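Local coordinates for protein SAP-like pentraxin (Limulus polyphemus, PDB 3FLP) that binds two calcium ions per subunit and, as an invertebrate lectin of the pentraxin family, probably recognises sugars, assembling into doubly stacked rings of seven subunits, at residues V2-V7 with S195-S200; P20-M25 with D205-G210; L74-Q79 with Y100-V105. All coordinates share one frame; numbering follows the deposited sequence.

Interaction 1 of 3, residues V2-V7 with S195-S200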
# COMPACT_ATOMS: atom_id res chain seq x y z
N VAL A 2 15.67 -14.45 -16.78
CA VAL A 2 17.06 -14.87 -16.61
C VAL A 2 17.98 -13.67 -16.43
O VAL A 2 18.00 -12.75 -17.25
CB VAL A 2 17.53 -15.68 -17.84
CG1 VAL A 2 18.91 -16.26 -17.58
CG2 VAL A 2 16.55 -16.78 -18.13
N ASP A 3 18.76 -13.68 -15.35
CA ASP A 3 19.69 -12.60 -15.03
C ASP A 3 20.99 -12.76 -15.82
O ASP A 3 21.50 -13.87 -15.99
CB ASP A 3 19.99 -12.62 -13.53
CG ASP A 3 20.59 -11.32 -13.04
OD1 ASP A 3 19.81 -10.43 -12.62
OD2 ASP A 3 21.83 -11.17 -13.08
N ILE A 4 21.55 -11.64 -16.27
CA ILE A 4 22.79 -11.65 -17.03
C ILE A 4 23.96 -12.25 -16.25
O ILE A 4 24.92 -12.75 -16.84
CB ILE A 4 23.15 -10.23 -17.49
CG1 ILE A 4 23.75 -10.29 -18.89
CG2 ILE A 4 24.13 -9.58 -16.50
CD1 ILE A 4 23.90 -8.93 -19.54
N ARG A 5 23.88 -12.21 -14.93
CA ARG A 5 24.94 -12.76 -14.09
C ARG A 5 24.98 -14.28 -14.13
O ARG A 5 25.96 -14.89 -13.72
CB ARG A 5 24.79 -12.27 -12.64
CG ARG A 5 25.30 -10.84 -12.45
CD ARG A 5 24.79 -10.19 -11.17
NE ARG A 5 23.34 -10.04 -11.19
CZ ARG A 5 22.63 -9.34 -10.30
NH1 ARG A 5 23.24 -8.72 -9.29
NH2 ARG A 5 21.31 -9.28 -10.42
N ASP A 6 23.92 -14.90 -14.65
CA ASP A 6 23.86 -16.36 -14.74
C ASP A 6 24.27 -16.90 -16.11
O ASP A 6 24.19 -18.10 -16.36
CB ASP A 6 22.45 -16.88 -14.38
CG ASP A 6 22.10 -16.71 -12.90
OD1 ASP A 6 22.91 -17.10 -12.03
OD2 ASP A 6 21.00 -16.21 -12.60
N VAL A 7 24.69 -16.01 -17.01
CA VAL A 7 25.15 -16.45 -18.33
C VAL A 7 26.43 -17.23 -18.07
O VAL A 7 27.21 -16.85 -17.19
CB VAL A 7 25.45 -15.25 -19.27
CG1 VAL A 7 26.27 -15.70 -20.49
CG2 VAL A 7 24.15 -14.62 -19.73
N SER A 195 32.97 -6.69 -14.59
CA SER A 195 31.64 -7.10 -14.16
C SER A 195 31.15 -8.03 -15.26
O SER A 195 31.05 -7.63 -16.42
CB SER A 195 30.71 -5.89 -14.03
OG SER A 195 29.40 -6.31 -13.69
N TRP A 196 30.85 -9.28 -14.90
CA TRP A 196 30.41 -10.28 -15.85
C TRP A 196 29.34 -9.80 -16.83
O TRP A 196 28.29 -9.31 -16.43
CB TRP A 196 29.89 -11.51 -15.11
CG TRP A 196 29.67 -12.71 -16.00
CD1 TRP A 196 28.57 -13.51 -16.04
CD2 TRP A 196 30.62 -13.30 -16.89
NE1 TRP A 196 28.77 -14.57 -16.90
CE2 TRP A 196 30.03 -14.46 -17.43
CE3 TRP A 196 31.92 -12.96 -17.29
CZ2 TRP A 196 30.69 -15.29 -18.35
CZ3 TRP A 196 32.58 -13.78 -18.20
CH2 TRP A 196 31.96 -14.93 -18.72
N MET A 197 29.63 -9.94 -18.12
CA MET A 197 28.73 -9.55 -19.19
C MET A 197 28.51 -8.04 -19.33
O MET A 197 27.64 -7.61 -20.10
CB MET A 197 27.39 -10.28 -19.03
CG MET A 197 27.49 -11.81 -19.02
SD MET A 197 28.37 -12.50 -20.46
CE MET A 197 27.15 -12.25 -21.80
N GLU A 198 29.26 -7.24 -18.58
CA GLU A 198 29.14 -5.78 -18.69
C GLU A 198 30.44 -5.21 -19.25
O GLU A 198 30.54 -4.03 -19.56
CB GLU A 198 28.82 -5.13 -17.33
CG GLU A 198 27.48 -5.56 -16.73
CD GLU A 198 27.02 -4.67 -15.58
OE1 GLU A 198 27.86 -4.29 -14.73
OE2 GLU A 198 25.81 -4.35 -15.52
N ASP A 199 31.46 -6.07 -19.36
CA ASP A 199 32.75 -5.70 -19.91
C ASP A 199 33.00 -6.63 -21.09
O ASP A 199 33.10 -7.84 -20.94
CB ASP A 199 33.84 -5.83 -18.84
CG ASP A 199 33.79 -4.70 -17.81
OD1 ASP A 199 34.07 -3.55 -18.18
OD2 ASP A 199 33.46 -4.97 -16.63
N SER A 200 33.06 -6.04 -22.28
CA SER A 200 33.25 -6.77 -23.52
C SER A 200 34.44 -7.70 -23.59
O SER A 200 35.52 -7.39 -23.09
CB SER A 200 33.35 -5.78 -24.68
OG SER A 200 32.21 -4.95 -24.72
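The indole of W196 carries M197 SD on one face, 4.0 Å above the plane and nearer the ring's margin than its middle, while the carbonyl of V7 sits at its NE1 edge. This pairing joins the N-terminal entry to strand 7-11 with the loop linking strands 194-195 and 201-204 of the pentraxin beta-sandwich. W196 NE1 donates to V7 O at 2.8 Å with an N-H...O angle of 165°; the acceptor lies close to the ring plane, whereas the donor stands 42° out of the carbonyl plane. A chi1 of -168° swings the indole to where NE1 reaches this oxygen. The ring also meets F201 at nearly parallel planes. M197, its chain curled, packs by CB against I4 CG1 at 3.6 Å and by CE against V7 CG1 at 3.8 Å. I4 and V7 also pack on V7 and I4 of a second subunit, so the contact reaches the interface. D3 OD2 accepts from R5 N, an Asx turn that overlaps the start of the 3-10 turn 4-6. A bidentate salt bridge reinforces it, R5 NH2 to D3 OD1 at 2.9 Å and R5 NE to D3 OD2 at 2.7 Å. At OD2, R5 N and NE arrive on opposite sides of the carboxylate.

Interaction 2 of 3, residues P20-M25 with D205-G210; sequences PHLRFM and DGVIVG
Where strand 21-24 begins, P20 packs on the turn that leads from D205 into strand 207-211. Backbone proximity is confined to this end: the CA atoms of P20 and D205 are 4.4 Å apart. The pyrrolidine ring meets the turn through CB, which lies 3.4 Å from D205 O, and D205 CB lies 3.5 Å from P20 N. V207 continues the contact with CG1, 3.8 Å from P20 CB and 3.6 Å from H21 N. With chi1 -75° the V207 methyls diverge, CG1 to P20 and the H21 backbone, CG2 to L22 CD2 at 4.2 Å. No hydrogen bond crosses, as expected for strands of different sheets in the pentraxin sandwich: 21-24 is flanked by 139-142 and 201-204, whereas 207-211 pairs with 7-11. V207, I208 and V209 also form an antiparallel ladder with a strand of a second subunit, carrying the sheet across the interface. The polar ends turn to F19, whose N donates to D205 OD2 and whose O is hydrogen-bonded to H21 ND1; H21 ND1 and D205 OD2 themselves are 4.6 Å apart, too far for a direct bond.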
# COMPACT_ATOMS: atom_id res chain seq x y z
N PRO A 20 40.07 -22.88 -26.86
CA PRO A 20 38.91 -22.07 -26.47
C PRO A 20 39.29 -21.07 -25.37
O PRO A 20 39.93 -21.43 -24.39
CB PRO A 20 37.89 -23.12 -26.01
CG PRO A 20 38.76 -24.29 -25.60
CD PRO A 20 39.82 -24.31 -26.66
N HIS A 21 38.89 -19.81 -25.56
CA HIS A 21 39.22 -18.79 -24.57
C HIS A 21 38.43 -17.50 -24.76
O HIS A 21 37.73 -17.32 -25.76
CB HIS A 21 40.71 -18.42 -24.65
CG HIS A 21 41.07 -17.62 -25.86
ND1 HIS A 21 41.16 -18.17 -27.13
CD2 HIS A 21 41.35 -16.30 -26.01
CE1 HIS A 21 41.48 -17.23 -28.00
NE2 HIS A 21 41.60 -16.08 -27.35
N LEU A 22 38.56 -16.62 -23.79
CA LEU A 22 37.94 -15.31 -23.82
C LEU A 22 39.08 -14.32 -23.63
O LEU A 22 40.05 -14.63 -22.93
CB LEU A 22 36.95 -15.13 -22.66
CG LEU A 22 35.85 -16.16 -22.39
CD1 LEU A 22 34.93 -15.62 -21.29
CD2 LEU A 22 35.07 -16.42 -23.66
N ARG A 23 38.98 -13.15 -24.25
CA ARG A 23 39.99 -12.12 -24.08
C ARG A 23 39.22 -10.81 -23.92
O ARG A 23 38.47 -10.42 -24.81
CB ARG A 23 40.92 -12.02 -25.29
CG ARG A 23 42.08 -11.04 -25.08
CD ARG A 23 42.97 -10.89 -26.32
NE ARG A 23 42.33 -10.07 -27.34
CZ ARG A 23 42.00 -10.50 -28.55
NH1 ARG A 23 42.24 -11.76 -28.91
NH2 ARG A 23 41.41 -9.69 -29.42
N PHE A 24 39.40 -10.15 -22.79
CA PHE A 24 38.70 -8.90 -22.58
C PHE A 24 39.26 -7.80 -23.46
O PHE A 24 40.47 -7.65 -23.60
CB PHE A 24 38.73 -8.51 -21.10
CG PHE A 24 37.81 -9.34 -20.26
CD1 PHE A 24 38.18 -10.62 -19.87
CD2 PHE A 24 36.55 -8.87 -19.92
CE1 PHE A 24 37.30 -11.44 -19.15
CE2 PHE A 24 35.65 -9.68 -19.20
CZ PHE A 24 36.03 -10.96 -18.81
N MET A 25 38.35 -7.05 -24.08
CA MET A 25 38.70 -5.97 -24.99
C MET A 25 39.46 -4.81 -24.35
O MET A 25 40.33 -4.23 -24.98
CB MET A 25 37.44 -5.44 -25.68
CG MET A 25 36.72 -6.46 -26.55
SD MET A 25 37.74 -6.99 -27.95
CE MET A 25 37.63 -5.55 -28.99
N ASP A 205 37.61 -19.89 -30.64
CA ASP A 205 37.87 -21.33 -30.66
C ASP A 205 36.80 -22.23 -30.05
O ASP A 205 37.10 -23.13 -29.27
CB ASP A 205 39.24 -21.64 -30.02
CG ASP A 205 40.43 -21.31 -30.96
OD1 ASP A 205 40.20 -21.14 -32.18
OD2 ASP A 205 41.58 -21.24 -30.48
N GLY A 206 35.55 -21.97 -30.41
CA GLY A 206 34.46 -22.81 -29.95
C GLY A 206 33.94 -22.79 -28.53
O GLY A 206 33.47 -23.83 -28.05
N VAL A 207 34.00 -21.66 -27.83
CA VAL A 207 33.45 -21.62 -26.49
C VAL A 207 31.94 -21.64 -26.68
O VAL A 207 31.43 -21.20 -27.72
CB VAL A 207 33.86 -20.34 -25.71
CG1 VAL A 207 35.32 -20.45 -25.27
CG2 VAL A 207 33.65 -19.10 -26.57
N ILE A 208 31.22 -22.17 -25.70
CA ILE A 208 29.77 -22.27 -25.80
C ILE A 208 29.08 -21.32 -24.83
O ILE A 208 29.37 -21.33 -23.64
CB ILE A 208 29.29 -23.72 -25.49
CG1 ILE A 208 30.04 -24.71 -26.38
CG2 ILE A 208 27.80 -23.83 -25.71
CD1 ILE A 208 29.79 -26.17 -26.03
N VAL A 209 28.19 -20.50 -25.36
CA VAL A 209 27.45 -19.54 -24.55
C VAL A 209 26.13 -20.18 -24.11
O VAL A 209 25.34 -20.64 -24.95
CB VAL A 209 27.14 -18.24 -25.32
CG1 VAL A 209 26.36 -17.28 -24.43
CG2 VAL A 209 28.45 -17.58 -25.80
N GLY A 210 25.89 -20.22 -22.81
CA GLY A 210 24.66 -20.80 -22.30
C GLY A 210 24.26 -20.18 -20.97
O GLY A 210 24.65 -19.05 -20.66

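Interaction 3 of 3, residues L74-Q79 with Y100-V105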
# COMPACT_ATOMS: atom_id res chain seq x y z
N LEU A 74 40.34 -29.78 -3.13
CA LEU A 74 40.56 -28.65 -4.03
C LEU A 74 41.80 -27.86 -3.64
O LEU A 74 42.00 -27.55 -2.47
CB LEU A 74 39.35 -27.71 -4.02
CG LEU A 74 39.52 -26.43 -4.85
CD1 LEU A 74 39.65 -26.77 -6.33
CD2 LEU A 74 38.33 -25.52 -4.62
N ASN A 75 42.62 -27.53 -4.63
CA ASN A 75 43.81 -26.73 -4.41
C ASN A 75 43.74 -25.51 -5.32
O ASN A 75 43.60 -25.62 -6.53
CB ASN A 75 45.07 -27.54 -4.71
CG ASN A 75 45.77 -28.02 -3.45
OD1 ASN A 75 45.16 -28.68 -2.60
ND2 ASN A 75 47.05 -27.68 -3.33
N LEU A 76 43.82 -24.32 -4.72
CA LEU A 76 43.74 -23.09 -5.48
C LEU A 76 45.10 -22.41 -5.50
O LEU A 76 45.72 -22.21 -4.46
CB LEU A 76 42.68 -22.15 -4.88
CG LEU A 76 41.25 -22.71 -4.88
CD1 LEU A 76 40.34 -21.78 -4.09
CD2 LEU A 76 40.76 -22.87 -6.32
N GLY A 77 45.55 -22.06 -6.70
CA GLY A 77 46.84 -21.43 -6.83
C GLY A 77 46.81 -20.02 -7.37
O GLY A 77 45.87 -19.60 -8.04
N LEU A 78 47.88 -19.29 -7.06
CA LEU A 78 48.03 -17.92 -7.50
C LEU A 78 49.49 -17.66 -7.84
O LEU A 78 50.40 -18.15 -7.17
CB LEU A 78 47.61 -16.95 -6.39
CG LEU A 78 47.80 -15.46 -6.71
CD1 LEU A 78 46.93 -15.07 -7.90
CD2 LEU A 78 47.45 -14.61 -5.49
N GLN A 79 49.72 -16.89 -8.90
CA GLN A 79 51.05 -16.53 -9.31
C GLN A 79 51.01 -15.04 -9.60
O GLN A 79 50.12 -14.57 -10.31
CB GLN A 79 51.49 -17.33 -10.55
CG GLN A 79 52.75 -16.78 -11.21
CD GLN A 79 53.32 -17.68 -12.30
OE1 GLN A 79 54.11 -17.22 -13.13
NE2 GLN A 79 52.94 -18.95 -12.30
N TYR A 100 31.00 -24.74 -8.13
CA TYR A 100 31.65 -24.26 -6.91
C TYR A 100 31.93 -22.78 -7.09
O TYR A 100 32.14 -22.32 -8.22
CB TYR A 100 32.98 -24.99 -6.66
CG TYR A 100 32.85 -26.49 -6.54
CD1 TYR A 100 32.93 -27.30 -7.67
CD2 TYR A 100 32.56 -27.08 -5.31
CE1 TYR A 100 32.73 -28.67 -7.58
CE2 TYR A 100 32.35 -28.46 -5.21
CZ TYR A 100 32.43 -29.25 -6.34
OH TYR A 100 32.20 -30.61 -6.26
N HIS A 101 31.90 -22.02 -6.01
CA HIS A 101 32.23 -20.61 -6.12
C HIS A 101 33.66 -20.50 -5.63
O HIS A 101 33.99 -20.99 -4.55
CB HIS A 101 31.31 -19.71 -5.29
CG HIS A 101 31.54 -18.25 -5.53
ND1 HIS A 101 32.56 -17.54 -4.91
CD2 HIS A 101 30.94 -17.38 -6.37
CE1 HIS A 101 32.57 -16.30 -5.38
NE2 HIS A 101 31.60 -16.18 -6.26
N VAL A 102 34.51 -19.89 -6.43
CA VAL A 102 35.91 -19.74 -6.07
C VAL A 102 36.32 -18.28 -6.14
O VAL A 102 35.87 -17.54 -7.03
CB VAL A 102 36.81 -20.60 -7.01
CG1 VAL A 102 38.27 -20.18 -6.89
CG2 VAL A 102 36.67 -22.08 -6.65
N CYS A 103 37.15 -17.87 -5.20
CA CYS A 103 37.61 -16.50 -5.20
C CYS A 103 39.07 -16.41 -4.74
O CYS A 103 39.48 -17.10 -3.80
CB CYS A 103 36.71 -15.65 -4.30
SG CYS A 103 36.85 -13.89 -4.70
N HIS A 104 39.85 -15.58 -5.42
CA HIS A 104 41.25 -15.35 -5.09
C HIS A 104 41.38 -13.90 -4.64
O HIS A 104 40.98 -12.99 -5.36
CB HIS A 104 42.16 -15.56 -6.31
CG HIS A 104 42.35 -16.99 -6.70
ND1 HIS A 104 41.33 -17.77 -7.20
CD2 HIS A 104 43.46 -17.77 -6.70
CE1 HIS A 104 41.81 -18.97 -7.50
NE2 HIS A 104 43.09 -18.99 -7.21
N VAL A 105 41.92 -13.70 -3.45
CA VAL A 105 42.12 -12.37 -2.90
C VAL A 105 43.62 -12.08 -2.80
O VAL A 105 44.35 -12.81 -2.15
CB VAL A 105 41.49 -12.27 -1.50
CG1 VAL A 105 41.88 -10.97 -0.82
CG2 VAL A 105 39.96 -12.37 -1.62
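L76 and V102 meet tip to tip between strands 74-79 and 100-105, which belong to the two different sheets of the pentraxin jelly-roll sandwich. The strand axes approach to 8.6 Å and run at 34° to each other, evidence of face-to-face sheet packing; neighbours within one sheet would lie much closer. L76 CD2 is 3.7 Å and L76 CD1 3.8 Å from V102 CG1, the methyl that the valine's chi1 of 165° directs at the fork of the leucine. Farther back along strand 74-79, L74 CD2 touches V102 CG2 more loosely, at 4.3 Å. At the other end the H104 imidazole also touches two leucines, L76 CB lying 3.9 Å from H104 NE2 and L78 CB 4.2 Å from H104 CD2, the latter at the ring edge.

The polar contact is single and weak. H104 NE2 donates to G77 O at 3.0 Å, but the N-H...O angle is only 124°, although the oxygen lies near the ring plane. H104 CD2 is 3.3 Å from the same oxygen, which therefore sits abreast of the NE2-CD2 bond and not straight out from the N-H, accounting for the bend.

Around the pair, the C37-C103 disulfide fixes strand 100-107 to strand 33-42. The chemistry implies an interface shared between aliphatic packing at L74, L76 and V102 and the H104 imidazole lodged against G77 and two leucines, where a bent hydrogen bond gives the buried ring one polar partner on the facing sheet.

How the interactions relate
From the N terminus, residues 2-7 open the chain and meet 195-200 only after most of the fold has been built, closing the loop of interaction 1 and joining the N-terminal lead-in to the 195-200 loop. Residues 20-25 then lie within that loop but contact 205-210 beyond its end, so interactions 1 and 2 cross; interaction 2 ties the start of strand 21-24 in one sheet to strand 207-211 of the other. The short closure of 74-79 with 100-105, interaction 3, falls inside both. Interactions 1 and 2 touch, through a probable hydrogen bond from M25 N to S200 O (3.0 Å), and both reach the second subunit. Interaction 3, its centre about 21 Å from either, ties the two sheets together nearer the middle of the chain.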